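Local coordinates for protein proteolytically activated form of PPO4 Tyrosinase (PDB 4OUA) that oxidises monophenols and o-diphenols to reactive o-quinones at a copper centre, the first step on the way to melanin pigments, at residues H56-F60 with D174-Y180; W186-V190 with I262-M266; V72-Y78 with G309-P315; P164-F170 with F274-F278; R191-K197 with V257-R263. One frame throughout, in Å; residues are numbered along the deposited sequence.

Contact 1 of 5, residues H56-F60 with D174-Y180. With NA (sodium ion), chain E; CU1 (copper (I) ion), chain C.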
# COMPACT_ATOMS: atom_id res chain seq x y z
N HIS A 56 6.70 5.29 -6.63
CA HIS A 56 6.72 6.00 -5.36
C HIS A 56 7.91 6.96 -5.26
O HIS A 56 7.72 8.17 -5.15
CB HIS A 56 6.76 4.99 -4.20
CG HIS A 56 6.41 5.58 -2.87
ND1 HIS A 56 7.36 5.97 -1.95
CD2 HIS A 56 5.20 5.85 -2.30
CE1 HIS A 56 6.76 6.45 -0.88
NE2 HIS A 56 5.45 6.38 -1.06
N GLY A 57 9.12 6.41 -5.31
CA GLY A 57 10.32 7.22 -5.22
C GLY A 57 11.24 7.02 -6.41
O GLY A 57 10.86 7.27 -7.55
N LEU A 58 12.47 6.58 -6.14
CA LEU A 58 13.42 6.28 -7.20
C LEU A 58 12.99 5.05 -7.99
O LEU A 58 12.34 4.16 -7.45
CB LEU A 58 14.82 6.07 -6.62
CG LEU A 58 15.55 7.30 -6.09
CD1 LEU A 58 16.82 6.90 -5.37
CD2 LEU A 58 15.86 8.26 -7.23
N PRO A 59 13.34 5.01 -9.28
CA PRO A 59 14.08 6.08 -9.95
C PRO A 59 13.18 7.26 -10.31
O PRO A 59 11.96 7.12 -10.32
CB PRO A 59 14.61 5.40 -11.21
CG PRO A 59 13.59 4.37 -11.52
CD PRO A 59 13.10 3.87 -10.18
N PHE A 60 13.78 8.41 -10.60
CA PHE A 60 13.00 9.59 -10.97
C PHE A 60 12.69 9.58 -12.46
O PHE A 60 13.21 10.41 -13.22
CB PHE A 60 13.75 10.86 -10.59
CG PHE A 60 13.99 11.01 -9.11
CD1 PHE A 60 13.21 10.32 -8.20
CD2 PHE A 60 15.00 11.83 -8.64
CE1 PHE A 60 13.42 10.45 -6.84
CE2 PHE A 60 15.22 11.96 -7.28
CZ PHE A 60 14.43 11.28 -6.38
N ASP A 174 19.46 -0.62 -9.57
CA ASP A 174 19.33 0.45 -10.54
C ASP A 174 20.41 1.52 -10.38
O ASP A 174 20.79 1.86 -9.27
CB ASP A 174 17.94 1.09 -10.44
CG ASP A 174 17.66 2.05 -11.58
OD1 ASP A 174 18.11 3.21 -11.51
OD2 ASP A 174 16.98 1.64 -12.55
N PRO A 175 20.90 2.05 -11.51
CA PRO A 175 21.94 3.08 -11.55
C PRO A 175 21.56 4.36 -10.82
O PRO A 175 22.42 5.22 -10.60
CB PRO A 175 22.12 3.34 -13.05
CG PRO A 175 21.64 2.10 -13.72
CD PRO A 175 20.51 1.61 -12.87
N SER A 176 20.29 4.50 -10.45
CA SER A 176 19.82 5.70 -9.77
C SER A 176 20.01 5.59 -8.26
O SER A 176 19.63 6.49 -7.51
CB SER A 176 18.35 5.97 -10.09
OG SER A 176 17.52 4.89 -9.68
N PHE A 177 20.61 4.49 -7.81
CA PHE A 177 20.87 4.27 -6.39
C PHE A 177 22.31 4.62 -6.02
O PHE A 177 22.69 4.55 -4.85
CB PHE A 177 20.59 2.82 -5.99
CG PHE A 177 19.13 2.43 -6.04
CD1 PHE A 177 18.19 3.26 -6.62
CD2 PHE A 177 18.71 1.23 -5.50
CE1 PHE A 177 16.85 2.90 -6.66
CE2 PHE A 177 17.38 0.86 -5.54
CZ PHE A 177 16.45 1.70 -6.12
N ASN A 178 23.10 5.00 -7.02
CA ASN A 178 24.54 5.18 -6.86
C ASN A 178 24.95 6.14 -5.74
O ASN A 178 25.80 5.80 -4.91
CB ASN A 178 25.16 5.65 -8.18
CG ASN A 178 25.03 4.62 -9.28
OD1 ASN A 178 24.27 3.66 -9.17
ND2 ASN A 178 25.79 4.81 -10.36
N GLY A 179 24.36 7.33 -5.72
CA GLY A 179 24.75 8.36 -4.77
C GLY A 179 24.51 8.02 -3.31
O GLY A 179 25.17 8.57 -2.43
N TYR A 180 23.57 7.12 -3.04
CA TYR A 180 23.16 6.80 -1.68
C TYR A 180 23.98 5.64 -1.11
O TYR A 180 23.92 4.51 -1.60
CB TYR A 180 21.66 6.47 -1.64
CG TYR A 180 20.82 7.48 -2.39
CD1 TYR A 180 20.18 8.52 -1.73
CD2 TYR A 180 20.67 7.39 -3.78
CE1 TYR A 180 19.42 9.44 -2.43
CE2 TYR A 180 19.91 8.31 -4.47
CZ TYR A 180 19.29 9.33 -3.79
OH TYR A 180 18.52 10.25 -4.47
NA NA E . 9.97 6.85 -9.62
CU CU1 C . 3.93 7.57 -0.35
O HOH W 1 4.83 6.87 1.79
O HOH W 2 8.54 6.25 -11.42
O HOH W 3 9.28 8.85 -10.17
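Leu-58 fits between Phe-177 and Tyr-180, joining the loop of the copper A site in the tyrosinase central domain to an outer loop that opens with an Asx turn. With CG anti to its own carbonyl carbon (chi1 -71°), Leu-58 sends CB to the rim atom CE1 of Phe-177 at 3.8 Å, while its branch atom CD1 comes within 3.5 Å of CE2 of Tyr-180. Leu-58 and Tyr-180 approach from opposite directions. The other branch, CD2, lies above the centre of the Phe-60 ring within its own loop, so both methyls are occupied. Beside this apolar group, Pro-59, which follows a cis peptide bond, turns its CB to Ser-176 OG. That hydroxyl and the backbone N of Ser-176 both bond to OD1 of Asp-174: the N-H arrives on the anti side of the carboxylate, the hydroxyl from above its plane. The N-H bond makes the Asx turn, and the OG bond fixes the hydroxyl where it meets the proline. No hydrogen bond joins the segments. Segment 56-60 is also held by metals: His-56 NE2 coordinates copper together with His-81 and His-90, and its ND1 is bonded to Ala-269 O. The carbonyl oxygens of Gly-57 and Pro-59 reach the sodium ion, Gly-57 O at 2.3 Å and Pro-59 O at 2.1 Å.

Contact 2 of 5, residues W186-V190 with I262-M266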
# COMPACT_ATOMS: atom_id res chain seq x y z
N TRP A 186 23.29 -2.66 -1.21
CA TRP A 186 22.28 -3.57 -0.68
C TRP A 186 21.61 -4.35 -1.80
O TRP A 186 20.82 -3.80 -2.56
CB TRP A 186 21.24 -2.81 0.14
CG TRP A 186 21.47 -2.89 1.63
CD1 TRP A 186 22.10 -3.90 2.30
CD2 TRP A 186 21.07 -1.94 2.61
NE1 TRP A 186 22.12 -3.62 3.65
CE2 TRP A 186 21.49 -2.43 3.87
CE3 TRP A 186 20.39 -0.71 2.56
CZ2 TRP A 186 21.26 -1.74 5.06
CZ3 TRP A 186 20.16 -0.03 3.75
CH2 TRP A 186 20.60 -0.55 4.97
N LYS A 187 21.93 -5.63 -1.88
CA LYS A 187 21.43 -6.48 -2.96
C LYS A 187 19.92 -6.65 -2.89
O LYS A 187 19.23 -6.64 -3.91
CB LYS A 187 22.13 -7.84 -2.92
CG LYS A 187 23.65 -7.74 -2.87
CD LYS A 187 24.32 -9.10 -2.98
CE LYS A 187 24.12 -9.70 -4.37
NZ LYS A 187 24.82 -8.92 -5.42
N THR A 188 19.39 -6.82 -1.68
CA THR A 188 17.95 -6.92 -1.49
C THR A 188 17.47 -5.85 -0.52
O THR A 188 18.27 -5.21 0.16
CB THR A 188 17.54 -8.31 -0.95
OG1 THR A 188 17.76 -8.37 0.47
CG2 THR A 188 18.33 -9.42 -1.63
N THR A 189 16.16 -5.65 -0.48
CA THR A 189 15.56 -4.75 0.51
C THR A 189 15.78 -5.28 1.92
O THR A 189 15.80 -6.49 2.15
CB THR A 189 14.06 -4.55 0.25
OG1 THR A 189 13.39 -5.81 0.27
CG2 THR A 189 13.85 -3.89 -1.11
N VAL A 190 15.95 -4.37 2.88
CA VAL A 190 16.28 -4.78 4.25
C VAL A 190 15.39 -4.11 5.29
O VAL A 190 15.08 -2.93 5.20
CB VAL A 190 17.75 -4.47 4.57
CG1 VAL A 190 17.98 -4.57 6.07
CG2 VAL A 190 18.66 -5.42 3.82
N ILE A 262 20.84 1.69 11.51
CA ILE A 262 20.92 2.55 10.34
C ILE A 262 19.59 2.50 9.59
O ILE A 262 18.75 1.64 9.88
CB ILE A 262 22.07 2.15 9.39
CG1 ILE A 262 21.93 0.68 8.97
CG2 ILE A 262 23.42 2.36 10.07
CD1 ILE A 262 23.05 0.19 8.09
N ARG A 263 19.39 3.41 8.65
CA ARG A 263 18.12 3.49 7.94
C ARG A 263 17.97 2.40 6.88
O ARG A 263 18.83 2.22 6.02
CB ARG A 263 17.96 4.87 7.29
CG ARG A 263 17.97 6.02 8.27
CD ARG A 263 17.68 7.34 7.57
NE ARG A 263 18.65 7.63 6.53
CZ ARG A 263 18.58 8.66 5.70
NH1 ARG A 263 17.57 9.52 5.80
NH2 ARG A 263 19.51 8.85 4.78
N GLY A 264 16.86 1.67 6.95
CA GLY A 264 16.53 0.66 5.96
C GLY A 264 15.68 1.24 4.85
O GLY A 264 15.54 2.46 4.74
N HIS A 265 15.09 0.37 4.03
CA HIS A 265 14.30 0.82 2.89
C HIS A 265 12.97 1.45 3.30
O HIS A 265 12.59 2.51 2.79
CB HIS A 265 14.05 -0.34 1.93
CG HIS A 265 15.27 -0.78 1.17
ND1 HIS A 265 16.23 -1.60 1.72
CD2 HIS A 265 15.69 -0.49 -0.08
CE1 HIS A 265 17.18 -1.81 0.83
NE2 HIS A 265 16.88 -1.15 -0.27
N MET A 266 12.27 0.81 4.23
CA MET A 266 10.94 1.28 4.64
C MET A 266 10.96 2.66 5.29
O MET A 266 9.93 3.34 5.33
CB MET A 266 10.30 0.27 5.61
CG MET A 266 9.53 -0.84 4.93
SD MET A 266 8.04 -0.26 4.09
CE MET A 266 7.02 0.23 5.47
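The imidazole of His-265 sits against the backbone of Thr-189, and this is the tight end of the contact. Thr-189 CA lies over one face of the ring, 3.6 Å from the centroid of the His-265 ring, a CH-pi contact displaced toward the rim; CB and CG2 of the threonine also touch the ring, near ND1 and CD2. The histidine is brought there by a chi1 of -71°, with CG beside its own backbone N. ND1 of His-265 ends 3.0 Å from the backbone N of Val-190. From the backbone of the same histidine a weak bond runs back, His-265 N to Val-190 O at 3.5 Å. Trp-186 slides past the imidazole in the opposite direction, its CE3 3.8 Å from His-265 CE1, the two rings meeting obliquely with planes at 39°. The indole meets Arg-263 O at its edge, CH2 of Trp-186 being 3.5 Å from that oxygen, and its NE1 is bonded to Lys-197 O. Toward the surface the packing thins: the CD1 methyl of Ile-262 stands 4.0 Å from Trp-186 CZ2, and Arg-263, an exposed residue, touches the indole through its backbone O. Met-266 O accepts a weak bond from ND1 of the copper ligand His-254, which makes 262-266 a second-shell loop of the copper B site of a tyrosinase, with 186-190 packed behind it.

Contact 3 of 5, residues V72-Y78 with G309-P315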
# COMPACT_ATOMS: atom_id res chain seq x y z
N VAL A 72 8.10 16.16 -17.37
CA VAL A 72 7.51 16.28 -16.05
C VAL A 72 7.97 17.56 -15.35
O VAL A 72 9.14 17.94 -15.45
CB VAL A 72 7.85 15.07 -15.17
CG1 VAL A 72 7.08 13.84 -15.63
CG2 VAL A 72 9.35 14.80 -15.19
N PRO A 73 7.05 18.23 -14.64
CA PRO A 73 7.29 19.53 -14.00
C PRO A 73 8.31 19.48 -12.86
O PRO A 73 8.65 20.53 -12.32
CB PRO A 73 5.91 19.90 -13.45
CG PRO A 73 5.21 18.60 -13.27
CD PRO A 73 5.68 17.74 -14.40
N TYR A 74 8.80 18.30 -12.52
CA TYR A 74 9.72 18.17 -11.39
C TYR A 74 10.34 16.78 -11.33
O TYR A 74 9.64 15.78 -11.35
CB TYR A 74 8.98 18.48 -10.08
CG TYR A 74 9.88 18.82 -8.92
CD1 TYR A 74 10.56 20.03 -8.88
CD2 TYR A 74 10.03 17.95 -7.85
CE1 TYR A 74 11.38 20.36 -7.81
CE2 TYR A 74 10.84 18.27 -6.78
CZ TYR A 74 11.51 19.47 -6.76
OH TYR A 74 12.32 19.79 -5.70
N GLU A 75 11.67 16.74 -11.26
CA GLU A 75 12.38 15.47 -11.20
C GLU A 75 12.44 14.95 -9.77
O GLU A 75 13.24 15.42 -8.95
CB GLU A 75 13.80 15.61 -11.76
CG GLU A 75 14.56 14.29 -11.85
CD GLU A 75 15.96 14.45 -12.39
OE1 GLU A 75 16.42 15.61 -12.53
OE2 GLU A 75 16.61 13.43 -12.68
N SER A 76 11.59 13.98 -9.47
CA SER A 76 11.50 13.40 -8.14
C SER A 76 10.54 12.21 -8.16
O SER A 76 10.15 11.74 -9.23
CB SER A 76 11.05 14.44 -7.11
OG SER A 76 10.96 13.88 -5.81
N GLY A 77 10.16 11.73 -6.98
CA GLY A 77 9.21 10.65 -6.88
C GLY A 77 7.82 11.09 -7.32
O GLY A 77 7.59 12.27 -7.57
N TYR A 78 6.90 10.13 -7.42
CA TYR A 78 5.52 10.44 -7.78
C TYR A 78 4.67 10.67 -6.54
O TYR A 78 3.75 11.48 -6.55
CB TYR A 78 4.91 9.31 -8.61
CG TYR A 78 5.02 9.49 -10.11
CD1 TYR A 78 4.40 10.55 -10.75
CD2 TYR A 78 5.72 8.57 -10.88
CE1 TYR A 78 4.49 10.70 -12.12
CE2 TYR A 78 5.82 8.72 -12.25
CZ TYR A 78 5.20 9.79 -12.87
OH TYR A 78 5.30 9.94 -14.23
N GLY A 309 7.25 18.54 -2.99
CA GLY A 309 7.52 18.47 -4.42
C GLY A 309 7.56 17.03 -4.91
O GLY A 309 8.25 16.19 -4.34
N SER A 310 6.81 16.75 -5.97
CA SER A 310 6.78 15.42 -6.56
C SER A 310 6.78 15.54 -8.08
O SER A 310 6.64 16.64 -8.61
CB SER A 310 5.55 14.64 -6.09
OG SER A 310 4.36 15.24 -6.58
N MET A 311 6.94 14.43 -8.79
CA MET A 311 7.05 14.50 -10.24
C MET A 311 5.73 14.93 -10.88
O MET A 311 5.66 15.18 -12.08
CB MET A 311 7.53 13.15 -10.80
CG MET A 311 7.62 13.05 -12.33
SD MET A 311 8.19 11.45 -12.94
CE MET A 311 9.98 11.61 -12.76
N GLY A 312 4.67 15.01 -10.08
CA GLY A 312 3.40 15.48 -10.58
C GLY A 312 3.27 16.98 -10.39
O GLY A 312 2.75 17.69 -11.25
N PHE A 313 3.75 17.47 -9.25
CA PHE A 313 3.64 18.88 -8.92
C PHE A 313 4.94 19.45 -8.37
O PHE A 313 5.53 18.90 -7.45
CB PHE A 313 2.52 19.10 -7.90
CG PHE A 313 1.26 18.37 -8.21
CD1 PHE A 313 0.39 18.84 -9.18
CD2 PHE A 313 0.93 17.21 -7.53
CE1 PHE A 313 -0.78 18.17 -9.47
CE2 PHE A 313 -0.24 16.53 -7.82
CZ PHE A 313 -1.10 17.01 -8.79
N ALA A 314 5.38 20.57 -8.95
CA ALA A 314 6.55 21.27 -8.44
C ALA A 314 6.20 22.02 -7.16
O ALA A 314 5.03 22.34 -6.93
CB ALA A 314 7.09 22.23 -9.49
N PRO A 315 7.20 22.29 -6.32
CA PRO A 315 6.98 22.95 -5.02
C PRO A 315 6.37 24.34 -5.18
O PRO A 315 6.94 25.19 -5.86
CB PRO A 315 8.39 23.03 -4.42
CG PRO A 315 9.31 22.96 -5.60
CD PRO A 315 8.63 22.05 -6.58
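A Met-aromatic pair, Met-311 over the ring of Tyr-78, ties the loop between strands 304-305 and 318-319 to the loop leading up to the copper ligand His-81. The methionine runs out extended (chi1 177°, chi2 179°) and bends only at its last torsion, which sets SD over one face of the phenol, 3.9 Å from the centroid of the Tyr-78 ring. Val-72 supports the same chain, its CG1 3.4 Å from Met-311 CG. At the root of the side chain Met-311 N donates to Gly-77 O at 2.6 Å, nearly along the C=O axis, and Met-311 CA makes a CA-H...O contact with Tyr-74 O. Farther out, the Tyr-74 ring packs against 309-315: Pro-315 CD crosses over one face, 3.8 Å from the centroid of the Tyr-74 ring, and Ala-314 CB approaches CD1. With the Tyr-78 side chain about 6 Å from that of His-56, the Tyr-78 end of this interface lies just outside the tyrosinase copper A site.

Contact 4 of 5, residues P164-F170 with F274-F278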
# COMPACT_ATOMS: atom_id res chain seq x y z
N PRO A 164 8.40 -14.46 -1.07
CA PRO A 164 8.64 -13.20 -1.79
C PRO A 164 8.15 -11.99 -1.01
O PRO A 164 8.40 -10.85 -1.42
CB PRO A 164 7.85 -13.39 -3.08
CG PRO A 164 6.71 -14.26 -2.68
CD PRO A 164 7.25 -15.20 -1.62
N ILE A 165 7.46 -12.23 0.10
CA ILE A 165 6.89 -11.15 0.90
C ILE A 165 7.93 -10.50 1.80
O ILE A 165 7.82 -9.32 2.14
CB ILE A 165 5.72 -11.66 1.76
CG1 ILE A 165 4.62 -12.25 0.88
CG2 ILE A 165 5.16 -10.54 2.63
CD1 ILE A 165 3.40 -12.72 1.64
N LEU A 166 8.95 -11.26 2.18
CA LEU A 166 9.99 -10.75 3.08
C LEU A 166 10.80 -9.62 2.45
O LEU A 166 11.03 -8.59 3.09
CB LEU A 166 10.93 -11.88 3.50
CG LEU A 166 10.35 -12.97 4.40
CD1 LEU A 166 11.44 -13.89 4.90
CD2 LEU A 166 9.59 -12.35 5.57
N ARG A 167 11.22 -9.80 1.21
CA ARG A 167 12.12 -8.84 0.58
C ARG A 167 12.07 -8.92 -0.94
O ARG A 167 11.71 -9.96 -1.50
CB ARG A 167 13.55 -9.08 1.06
CG ARG A 167 14.10 -10.45 0.65
CD ARG A 167 15.42 -10.76 1.33
NE ARG A 167 15.30 -10.84 2.78
CZ ARG A 167 14.97 -11.95 3.44
NH1 ARG A 167 14.73 -13.07 2.78
NH2 ARG A 167 14.89 -11.93 4.76
N TYR A 168 12.43 -7.82 -1.60
CA TYR A 168 12.60 -7.83 -3.05
C TYR A 168 14.08 -7.86 -3.40
O TYR A 168 14.89 -7.17 -2.78
CB TYR A 168 11.94 -6.61 -3.69
CG TYR A 168 12.30 -6.42 -5.14
CD1 TYR A 168 11.84 -7.30 -6.11
CD2 TYR A 168 13.12 -5.37 -5.55
CE1 TYR A 168 12.18 -7.14 -7.44
CE2 TYR A 168 13.46 -5.20 -6.88
CZ TYR A 168 12.98 -6.09 -7.82
OH TYR A 168 13.32 -5.93 -9.15
N SER A 169 14.43 -8.67 -4.40
CA SER A 169 15.81 -8.75 -4.86
C SER A 169 15.99 -7.93 -6.12
O SER A 169 15.40 -8.23 -7.16
CB SER A 169 16.22 -10.20 -5.11
OG SER A 169 16.10 -10.98 -3.93
N PHE A 170 16.80 -6.88 -6.04
CA PHE A 170 17.08 -6.04 -7.20
C PHE A 170 17.88 -6.80 -8.25
O PHE A 170 18.79 -7.55 -7.92
CB PHE A 170 17.83 -4.77 -6.78
CG PHE A 170 17.01 -3.81 -5.96
CD1 PHE A 170 16.98 -3.91 -4.58
CD2 PHE A 170 16.26 -2.82 -6.57
CE1 PHE A 170 16.23 -3.03 -3.83
CE2 PHE A 170 15.50 -1.94 -5.83
CZ PHE A 170 15.48 -2.04 -4.45
N PHE A 274 9.85 -0.37 -2.51
CA PHE A 274 10.49 -1.60 -2.96
C PHE A 274 10.32 -2.75 -1.96
O PHE A 274 10.45 -3.92 -2.33
CB PHE A 274 11.98 -1.36 -3.23
CG PHE A 274 12.23 -0.46 -4.41
CD1 PHE A 274 12.15 -0.95 -5.70
CD2 PHE A 274 12.56 0.87 -4.23
CE1 PHE A 274 12.38 -0.13 -6.79
CE2 PHE A 274 12.80 1.70 -5.31
CZ PHE A 274 12.71 1.20 -6.59
N ASP A 275 10.05 -2.42 -0.71
CA ASP A 275 9.78 -3.44 0.30
C ASP A 275 8.35 -3.94 0.16
O ASP A 275 7.40 -3.16 0.27
CB ASP A 275 10.03 -2.89 1.71
CG ASP A 275 10.10 -3.99 2.76
OD1 ASP A 275 9.32 -4.96 2.68
OD2 ASP A 275 10.93 -3.87 3.68
N PRO A 276 8.19 -5.25 -0.09
CA PRO A 276 6.88 -5.89 -0.32
C PRO A 276 5.84 -5.59 0.76
O PRO A 276 4.65 -5.60 0.47
CB PRO A 276 7.23 -7.38 -0.33
CG PRO A 276 8.65 -7.43 -0.79
CD PRO A 276 9.30 -6.21 -0.20
N ILE A 277 6.29 -5.32 1.98
CA ILE A 277 5.36 -5.05 3.08
C ILE A 277 4.75 -3.66 2.95
O ILE A 277 3.80 -3.32 3.66
CB ILE A 277 6.05 -5.19 4.45
CG1 ILE A 277 5.02 -5.44 5.55
CG2 ILE A 277 6.89 -3.95 4.75
CD1 ILE A 277 5.62 -5.60 6.92
N PHE A 278 5.31 -2.86 2.05
CA PHE A 278 4.83 -1.50 1.80
C PHE A 278 3.37 -1.49 1.35
O PHE A 278 2.61 -0.58 1.69
CB PHE A 278 5.71 -0.82 0.75
CG PHE A 278 5.18 0.50 0.26
CD1 PHE A 278 5.55 1.68 0.89
CD2 PHE A 278 4.33 0.57 -0.83
CE1 PHE A 278 5.07 2.90 0.44
CE2 PHE A 278 3.85 1.78 -1.28
CZ PHE A 278 4.22 2.94 -0.65
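Asp-275 OD1, 4.0 Å from Leu-166 O, is gripped by two donors, one from the backbone of its own segment and one from Arg-191. It accepts a capping bond from Ile-277 N at 3.1 Å, almost straight at 171° and met on the anti side of the carboxylate, at the turn leading into helix 277-295; the same oxygen takes a salt bridge from Arg-191 NH2. An arginine and the start of a helix converging on it would probably stabilise the negative charge of this buried carboxylate. Pro-276, the next residue, wedges into the bend of 164-170. Its CB lies 3.2 Å from Ile-165 O, its CG 3.5 Å from Pro-164 O, and its CD faces Tyr-168 N. No hydrogen bond passes between the segments, and the remainder is aromatic. Tyr-168 CB lies 3.4 Å from Phe-274 O. With CG anti to the backbone N (chi1 169°), the tyrosine ring extends to where its hydroxyl bonds Gln-43. Phe-170 sets its CE2 and CZ over one face of the Phe-274 ring, toward the rim, meeting it obliquely with the planes at 53°. Tyr-168 CE2 lies over a face of the Phe-170 ring, giving a row of three rings, Tyr-168, Phe-170 and Phe-274, packed against helix 49-54. Where the two phenylalanines are nearest, Phe-170 CE2 is 3.5 Å from Phe-274 CD1.

Contact 5 of 5, residues R191-K197 with V257-R263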
# COMPACT_ATOMS: atom_id res chain seq x y z
N ARG A 191 14.98 -4.90 6.28
CA ARG A 191 14.14 -4.41 7.37
C ARG A 191 14.90 -4.34 8.69
O ARG A 191 15.49 -5.33 9.12
CB ARG A 191 12.90 -5.30 7.53
CG ARG A 191 11.97 -5.30 6.34
CD ARG A 191 10.86 -6.32 6.51
NE ARG A 191 10.06 -6.47 5.30
CZ ARG A 191 9.14 -7.41 5.11
NH1 ARG A 191 8.89 -8.29 6.07
NH2 ARG A 191 8.46 -7.46 3.97
N ASN A 192 14.87 -3.17 9.33
CA ASN A 192 15.47 -2.99 10.65
C ASN A 192 16.94 -3.41 10.69
O ASN A 192 17.31 -4.29 11.46
CB ASN A 192 14.67 -3.79 11.69
CG ASN A 192 14.92 -3.32 13.11
OD1 ASN A 192 15.11 -2.13 13.36
ND2 ASN A 192 14.94 -4.26 14.05
N PRO A 193 17.78 -2.78 9.85
CA PRO A 193 19.19 -3.15 9.72
C PRO A 193 20.04 -2.77 10.93
O PRO A 193 19.73 -1.80 11.62
CB PRO A 193 19.64 -2.38 8.48
CG PRO A 193 18.75 -1.18 8.45
CD PRO A 193 17.42 -1.65 8.97
N ASP A 194 21.10 -3.54 11.17
CA ASP A 194 22.03 -3.25 12.26
C ASP A 194 23.12 -2.29 11.81
O ASP A 194 23.04 -1.71 10.73
CB ASP A 194 22.66 -4.55 12.79
CG ASP A 194 21.71 -5.34 13.67
OD1 ASP A 194 20.88 -4.72 14.36
OD2 ASP A 194 21.81 -6.59 13.68
N ALA A 195 24.15 -2.14 12.64
CA ALA A 195 25.27 -1.27 12.32
C ALA A 195 26.18 -1.91 11.28
O ALA A 195 26.93 -1.22 10.58
CB ALA A 195 26.06 -0.95 13.58
N ASP A 196 26.11 -3.24 11.17
CA ASP A 196 26.89 -3.97 10.18
C ASP A 196 26.08 -4.20 8.91
O ASP A 196 26.46 -5.00 8.05
CB ASP A 196 27.38 -5.30 10.75
CG ASP A 196 26.24 -6.24 11.10
OD1 ASP A 196 25.12 -5.76 11.33
OD2 ASP A 196 26.48 -7.47 11.14
N LYS A 197 24.95 -3.50 8.82
CA LYS A 197 24.09 -3.52 7.63
C LYS A 197 23.34 -4.85 7.45
O LYS A 197 22.71 -5.07 6.42
CB LYS A 197 24.91 -3.21 6.38
CG LYS A 197 25.66 -1.89 6.45
CD LYS A 197 26.58 -1.71 5.25
CE LYS A 197 27.38 -0.42 5.35
NZ LYS A 197 28.16 -0.35 6.61
N VAL A 257 9.61 -0.38 10.78
CA VAL A 257 10.09 -1.45 9.91
C VAL A 257 11.47 -1.15 9.32
O VAL A 257 12.33 -2.03 9.26
CB VAL A 257 9.11 -1.71 8.76
CG1 VAL A 257 9.69 -2.73 7.79
CG2 VAL A 257 7.77 -2.18 9.30
N GLY A 258 11.67 0.09 8.88
CA GLY A 258 12.88 0.45 8.17
C GLY A 258 14.02 0.96 9.03
O GLY A 258 15.19 0.75 8.71
N ARG A 259 13.68 1.63 10.13
CA ARG A 259 14.69 2.28 10.97
C ARG A 259 15.22 1.36 12.07
O ARG A 259 14.53 1.09 13.05
CB ARG A 259 14.11 3.55 11.59
CG ARG A 259 15.13 4.44 12.28
CD ARG A 259 16.15 5.00 11.30
NE ARG A 259 16.90 6.12 11.87
CZ ARG A 259 18.00 5.99 12.60
NH1 ARG A 259 18.48 4.78 12.87
NH2 ARG A 259 18.61 7.06 13.08
N GLY A 260 16.45 0.88 11.89
CA GLY A 260 17.13 0.12 12.92
C GLY A 260 18.27 0.94 13.51
O GLY A 260 18.05 2.05 13.99
N ALA A 261 19.48 0.39 13.48
CA ALA A 261 20.66 1.15 13.85
C ALA A 261 20.96 2.16 12.75
O ALA A 261 21.29 3.31 13.00
CB ALA A 261 21.84 0.24 14.09
N ILE A 262 20.84 1.69 11.51
CA ILE A 262 20.92 2.55 10.34
C ILE A 262 19.59 2.50 9.59
O ILE A 262 18.75 1.64 9.88
CB ILE A 262 22.07 2.15 9.39
CG1 ILE A 262 21.93 0.68 8.97
CG2 ILE A 262 23.42 2.36 10.07
CD1 ILE A 262 23.05 0.19 8.09
N ARG A 263 19.39 3.41 8.65
CA ARG A 263 18.12 3.49 7.94
C ARG A 263 17.97 2.40 6.88
O ARG A 263 18.83 2.22 6.02
CB ARG A 263 17.96 4.87 7.29
CG ARG A 263 17.97 6.02 8.27
CD ARG A 263 17.68 7.34 7.57
NE ARG A 263 18.65 7.63 6.53
CZ ARG A 263 18.58 8.66 5.70
NH1 ARG A 263 17.57 9.52 5.80
NH2 ARG A 263 19.51 8.85 4.78
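The carboxamide of Asn-192 meets the glycine-containing turn after helix 246-258 with its oxygen end, OD1 standing 3.1 Å from Gly-260 CA; the amino end, ND2, is bonded to Asn-200 O. A chi1 of -161° carries the group across to that turn. OD1 also lies near Arg-259 O, but both are acceptors, and Lys-207 NZ is bonded to each, which probably lets the two oxygens sit close. Helix 246-258, which bears the copper ligands His-250 and His-254, ends here: Val-257 O receives a weak bond from Asn-192 N at 2.8 Å. A better one follows, Ala-261 N to Pro-193 O at 2.9 Å. Between these bonds the bare CA of Gly-260 allows the backbones to close up and adds a CA-H...O contact to Pro-193 O. Val-257 CG1 runs alongside the extended aliphatic chain of Arg-191, 3.7 Å from Arg-191 CG, both side chains pointing the same way, and Arg-191 NH1 is bonded to Ile-143 O. At the outer end the type I turn 194-197 closes over Ile-262. This isoleucine crosses Pro-193 at an angle, CG1 3.7 Å from Pro-193 CG, and its CD1 ends 3.7 Å from Lys-197 CG.

How the contacts relate
Contacts 1, 2, 4 and 5 all draw on the long loop before helix 201-224. Three of them fasten it to the region around the copper B helices: contact 5 at the end of helix 246-258, contact 2 on the following loop, contact 4 at the start of helix 277-295. Contacts 2 and 4 are buried, contact 2 relying on an imidazole and an indole, contact 4 on a proline and phenyl rings, whereas contact 5 opens to solvent and uses backbone bonds. Arg-191 links contact 5 to contact 4 through Asp-275. Contact 1 joins the same loop to the copper A loop and reaches contact 4 through Phe-177, Phe-170 and Phe-274. Contact 3, partly buried, touches contact 1 where Phe-60 packs on Ser-76 and Met-311.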